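Local coordinates for protein salicylaldehyde dehydrogenase NahF (Pseudomonas putida, PDB 4JZ6) that probably oxidises salicylaldehyde to salicylate with NAD+ as electron acceptor, a step in the breakdown of naphthalene, at residues 81-93 with 121-133. Sequence-based numbering, arbitrary orientation.
Sequences RRRLLLKVADVME and SANVFREAASLAT. With EDO (1,2-ethanediol), chain G.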
loop_
_atom_site.group_PDB
_atom_site.type_symbol
_atom_site.label_atom_id
_atom_site.label_comp_id
_atom_site.label_asym_id
_atom_site.label_seq_id
_atom_site.Cartn_x
_atom_site.Cartn_y
_atom_site.Cartn_z
ATOM N N ARG A 81 14.122 4.999 22.257
ATOM C CA ARG A 81 12.947 4.292 21.755
ATOM C C ARG A 81 12.966 2.824 22.178
ATOM O O ARG A 81 11.967 2.291 22.664
ATOM C CB ARG A 81 12.829 4.426 20.233
ATOM C CG ARG A 81 11.901 5.561 19.796
ATOM C CD ARG A 81 11.810 5.714 18.288
ATOM N NE ARG A 81 12.962 6.421 17.734
ATOM C CZ ARG A 81 13.837 5.888 16.884
ATOM N NH1 ARG A 81 13.695 4.633 16.471
ATOM N NH2 ARG A 81 14.856 6.616 16.435
ATOM N N ARG A 82 14.115 2.180 22.008
ATOM C CA ARG A 82 14.266 0.789 22.401
ATOM C C ARG A 82 14.038 0.605 23.907
ATOM O O ARG A 82 13.334 -0.318 24.327
ATOM C CB ARG A 82 15.645 0.266 21.995
ATOM C CG ARG A 82 15.961 -1.138 22.489
ATOM C CD ARG A 82 17.307 -1.603 21.966
ATOM N NE ARG A 82 17.261 -1.843 20.527
ATOM C CZ ARG A 82 18.315 -1.798 19.716
ATOM N NH1 ARG A 82 19.521 -1.511 20.187
ATOM N NH2 ARG A 82 18.159 -2.040 18.425
ATOM N N ARG A 83 14.626 1.489 24.708
ATOM C CA ARG A 83 14.513 1.397 26.162
ATOM C C ARG A 83 13.050 1.489 26.584
ATOM O O ARG A 83 12.561 0.685 27.380
ATOM C CB ARG A 83 15.307 2.520 26.830
ATOM C CG ARG A 83 15.789 2.184 28.230
ATOM C CD ARG A 83 15.869 3.419 29.116
ATOM N NE ARG A 83 14.548 3.811 29.602
ATOM C CZ ARG A 83 14.036 5.030 29.475
ATOM N NH1 ARG A 83 14.745 5.980 28.889
ATOM N NH2 ARG A 83 12.823 5.304 29.942
ATOM N N LEU A 84 12.361 2.480 26.028
ATOM C CA LEU A 84 10.962 2.735 26.333
ATOM C C LEU A 84 10.064 1.560 25.963
ATOM O O LEU A 84 9.237 1.129 26.766
ATOM C CB LEU A 84 10.499 4.011 25.628
ATOM C CG LEU A 84 11.015 5.307 26.258
ATOM C CD1 LEU A 84 10.910 6.472 25.293
ATOM C CD2 LEU A 84 10.236 5.587 27.523
ATOM N N LEU A 85 10.230 1.041 24.752
ATOM C CA LEU A 85 9.408 -0.071 24.290
ATOM C C LEU A 85 9.664 -1.335 25.104
ATOM O O LEU A 85 8.732 -2.055 25.459
ATOM C CB LEU A 85 9.644 -0.343 22.803
ATOM C CG LEU A 85 8.728 0.352 21.798
ATOM C CD1 LEU A 85 7.789 1.329 22.490
ATOM C CD2 LEU A 85 9.559 1.042 20.734
ATOM N N LEU A 86 10.933 -1.599 25.385
ATOM C CA LEU A 86 11.312 -2.721 26.227
ATOM C C LEU A 86 10.571 -2.640 27.563
ATOM O O LEU A 86 10.054 -3.642 28.065
ATOM C CB LEU A 86 12.825 -2.702 26.453
ATOM C CG LEU A 86 13.680 -3.850 25.904
ATOM C CD1 LEU A 86 12.937 -4.670 24.861
ATOM C CD2 LEU A 86 14.988 -3.311 25.349
ATOM N N LYS A 87 10.505 -1.432 28.116
ATOM C CA LYS A 87 9.810 -1.202 29.372
ATOM C C LYS A 87 8.312 -1.506 29.283
ATOM O O LYS A 87 7.740 -2.073 30.225
ATOM C CB LYS A 87 10.036 0.225 29.879
ATOM C CG LYS A 87 9.564 0.427 31.318
ATOM C CD LYS A 87 10.087 1.715 31.924
ATOM C CE LYS A 87 9.735 1.800 33.406
ATOM N NZ LYS A 87 10.185 3.090 34.011
ATOM N N VAL A 88 7.683 -1.128 28.169
ATOM C CA VAL A 88 6.267 -1.438 27.958
ATOM C C VAL A 88 6.036 -2.928 28.141
ATOM O O VAL A 88 5.133 -3.339 28.871
ATOM C CB VAL A 88 5.774 -1.050 26.551
ATOM C CG1 VAL A 88 4.306 -1.408 26.399
ATOM C CG2 VAL A 88 5.975 0.422 26.297
ATOM N N ALA A 89 6.872 -3.730 27.486
ATOM C CA ALA A 89 6.784 -5.183 27.592
ATOM C C ALA A 89 6.894 -5.639 29.038
ATOM O O ALA A 89 6.087 -6.447 29.495
ATOM C CB ALA A 89 7.848 -5.852 26.744
ATOM N N ASP A 90 7.882 -5.117 29.760
ATOM C CA ASP A 90 8.046 -5.457 31.173
ATOM C C ASP A 90 6.787 -5.119 31.962
ATOM O O ASP A 90 6.322 -5.913 32.788
ATOM C CB ASP A 90 9.230 -4.698 31.778
ATOM C CG ASP A 90 10.568 -5.182 31.257
ATOM O OD1 ASP A 90 10.641 -6.329 30.766
ATOM O OD2 ASP A 90 11.550 -4.414 31.356
ATOM N N VAL A 91 6.238 -3.936 31.690
ATOM C CA VAL A 91 5.059 -3.444 32.399
ATOM C C VAL A 91 3.812 -4.270 32.087
ATOM O O VAL A 91 3.008 -4.555 32.979
ATOM C CB VAL A 91 4.806 -1.949 32.105
ATOM C CG1 VAL A 91 3.480 -1.491 32.696
ATOM C CG2 VAL A 91 5.939 -1.116 32.654
ATOM N N MET A 92 3.653 -4.663 30.827
ATOM C CA MET A 92 2.527 -5.511 30.456
ATOM C C MET A 92 2.591 -6.870 31.161
ATOM O O MET A 92 1.574 -7.390 31.623
ATOM C CB MET A 92 2.464 -5.713 28.945
ATOM C CG MET A 92 2.297 -4.440 28.147
ATOM S SD MET A 92 1.706 -4.808 26.484
ATOM C CE MET A 92 0.018 -5.292 26.848
ATOM N N GLU A 93 3.785 -7.447 31.245
ATOM C CA GLU A 93 3.940 -8.742 31.896
ATOM C C GLU A 93 3.678 -8.624 33.396
ATOM O O GLU A 93 3.211 -9.567 34.033
ATOM C CB GLU A 93 5.325 -9.334 31.615
ATOM C CG GLU A 93 5.528 -9.706 30.149
ATOM C CD GLU A 93 6.934 -10.195 29.840
ATOM O OE1 GLU A 93 7.847 -9.949 30.656
ATOM O OE2 GLU A 93 7.126 -10.823 28.777
ATOM N N SER A 121 1.727 -9.774 23.156
ATOM C CA SER A 121 1.813 -8.318 23.231
ATOM C C SER A 121 3.190 -7.858 23.697
ATOM O O SER A 121 3.794 -6.965 23.093
ATOM C CB SER A 121 0.745 -7.761 24.167
ATOM O OG SER A 121 -0.549 -8.054 23.682
ATOM N N ALA A 122 3.676 -8.470 24.774
ATOM C CA ALA A 122 4.981 -8.129 25.322
ATOM C C ALA A 122 6.055 -8.412 24.284
ATOM O O ALA A 122 6.994 -7.630 24.113
ATOM C CB ALA A 122 5.248 -8.912 26.592
ATOM N N ASN A 123 5.908 -9.526 23.577
ATOM C CA ASN A 123 6.897 -9.885 22.577
ATOM C C ASN A 123 6.895 -8.935 21.378
ATOM O O ASN A 123 7.951 -8.615 20.839
ATOM C CB ASN A 123 6.748 -11.339 22.133
ATOM C CG ASN A 123 7.987 -11.845 21.426
ATOM O OD1 ASN A 123 8.054 -11.864 20.197
ATOM N ND2 ASN A 123 8.994 -12.229 22.203
ATOM N N VAL A 124 5.715 -8.477 20.970
ATOM C CA VAL A 124 5.622 -7.479 19.910
ATOM C C VAL A 124 6.422 -6.242 20.295
ATOM O O VAL A 124 7.244 -5.761 19.512
ATOM C CB VAL A 124 4.164 -7.055 19.626
ATOM C CG1 VAL A 124 4.136 -5.854 18.704
ATOM C CG2 VAL A 124 3.392 -8.193 19.006
ATOM N N PHE A 125 6.192 -5.741 21.507
ATOM C CA PHE A 125 6.920 -4.577 21.997
ATOM C C PHE A 125 8.421 -4.820 22.066
ATOM O O PHE A 125 9.203 -3.909 21.816
ATOM C CB PHE A 125 6.379 -4.109 23.357
ATOM C CG PHE A 125 5.208 -3.177 23.246
ATOM C CD1 PHE A 125 5.404 -1.824 23.021
ATOM C CD2 PHE A 125 3.907 -3.656 23.339
ATOM C CE1 PHE A 125 4.326 -0.963 22.897
ATOM C CE2 PHE A 125 2.824 -2.798 23.214
ATOM C CZ PHE A 125 3.036 -1.449 22.993
ATOM N N ARG A 126 8.835 -6.038 22.397
ATOM C CA ARG A 126 10.264 -6.329 22.427
ATOM C C ARG A 126 10.850 -6.418 21.024
ATOM O O ARG A 126 11.945 -5.918 20.769
ATOM C CB ARG A 126 10.556 -7.597 23.213
ATOM C CG ARG A 126 10.250 -7.445 24.673
ATOM C CD ARG A 126 10.955 -8.474 25.501
ATOM N NE ARG A 126 10.740 -8.200 26.915
ATOM C CZ ARG A 126 9.777 -8.750 27.643
ATOM N NH1 ARG A 126 8.943 -9.624 27.093
ATOM N NH2 ARG A 126 9.655 -8.431 28.922
ATOM N N GLU A 127 10.114 -7.051 20.117
ATOM C CA GLU A 127 10.539 -7.154 18.729
ATOM C C GLU A 127 10.634 -5.761 18.139
ATOM O O GLU A 127 11.618 -5.424 17.472
ATOM C CB GLU A 127 9.549 -7.989 17.922
ATOM C CG GLU A 127 10.032 -8.327 16.520
ATOM C CD GLU A 127 11.197 -9.307 16.529
ATOM O OE1 GLU A 127 11.969 -9.317 15.543
ATOM O OE2 GLU A 127 11.339 -10.067 17.517
ATOM N N ALA A 128 9.610 -4.950 18.387
ATOM C CA ALA A 128 9.615 -3.571 17.913
ATOM C C ALA A 128 10.818 -2.839 18.503
ATOM O O ALA A 128 11.573 -2.181 17.784
ATOM C CB ALA A 128 8.318 -2.871 18.280
ATOM N N ALA A 129 11.004 -2.989 19.813
ATOM C CA ALA A 129 12.147 -2.406 20.513
ATOM C C ALA A 129 13.480 -2.784 19.860
ATOM O O ALA A 129 14.361 -1.933 19.692
ATOM C CB ALA A 129 12.137 -2.824 21.961
ATOM N N SER A 130 13.616 -4.060 19.494
ATOM C CA SER A 130 14.834 -4.567 18.866
ATOM C C SER A 130 15.085 -3.890 17.535
ATOM O O SER A 130 16.231 -3.712 17.132
ATOM C CB SER A 130 14.730 -6.067 18.626
ATOM O OG SER A 130 14.425 -6.753 19.819
ATOM N N LEU A 131 14.001 -3.523 16.855
ATOM C CA LEU A 131 14.081 -2.983 15.501
ATOM C C LEU A 131 14.593 -1.551 15.449
ATOM O O LEU A 131 14.887 -1.041 14.369
ATOM C CB LEU A 131 12.716 -3.064 14.805
ATOM C CG LEU A 131 12.273 -4.434 14.283
ATOM C CD1 LEU A 131 11.047 -4.294 13.397
ATOM C CD2 LEU A 131 13.408 -5.105 13.525
ATOM N N ALA A 132 14.697 -0.920 16.618
ATOM C CA ALA A 132 15.043 0.497 16.735
ATOM C C ALA A 132 16.248 0.908 15.894
ATOM O O ALA A 132 16.222 1.939 15.214
ATOM C CB ALA A 132 15.266 0.866 18.194
ATOM N N THR A 133 17.294 0.094 15.938
ATOM C CA THR A 133 18.502 0.371 15.176
ATOM C C THR A 133 18.474 -0.285 13.793
ATOM O O THR A 133 19.419 -0.146 13.012
ATOM C CB THR A 133 19.746 -0.116 15.926
ATOM O OG1 THR A 133 19.689 -1.537 16.089
ATOM C CG2 THR A 133 19.821 0.535 17.286
HETATM C C1 EDO G . 4.899 -13.529 18.707
HETATM O O1 EDO G . 6.293 -13.868 18.755
HETATM C C2 EDO G . 4.687 -12.096 19.188
HETATM O O2 EDO G . 3.312 -11.722 19.030
HETATM O O HOH W 1 12.336 -6.417 28.612
#
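Arg126 reaches over from helix 111-130 and grips Glu93 end-on, NH1 meeting OE2 at 2.8 Å and NH2 meeting OE1 at 2.9 Å. Both bonds are nearly straight and lie in the guanidinium plane, yet they come down on the carboxylate from above its own plane, the two groups being turned 50° apart. The same NH2 also forms a salt bridge with Asp90 OD1 (3.0 Å), and a water links that oxygen back to Arg126 NE. The orientation of the guanidinium is fixed by these bonds at its edge and the CB of Ala89 against one face.

Further along, Arg82 reaches across to the backbone at residues 129-130 and to Thr133. With CG anti to the backbone N (chi1 174°) and the chain bent at chi3, NE comes to donate to Ala129 O at 3.0 Å and NH2 to both Ser130 O and Thr133 OG1. Ala132 N reaches Ala129 O from the opposite face. A leucine in place of Arg82 would probably leave Ser130 O without this side-chain donor and Thr133 OG1 without its bond to the guanidinium.

On the side turned into the protein the packing is apolar. Phe125 is a knob among Leu85, Val88, Ala89 and Met92: Val88 CG1 sits 3.4 Å from the ring centroid, over the face, Leu85 CD1 meets the edge, and Met92 SD approaches obliquely. Ala89 and Ala122 bring the backbones close, their CA atoms 4.1 Å apart.

This is knobs-into-holes packing of an antiparallel helix pair (169°), set through Phe125 and Met92 against helices 170-181 and 195-208 of the NAD-binding Rossmann-type domain of the aldehyde dehydrogenase fold.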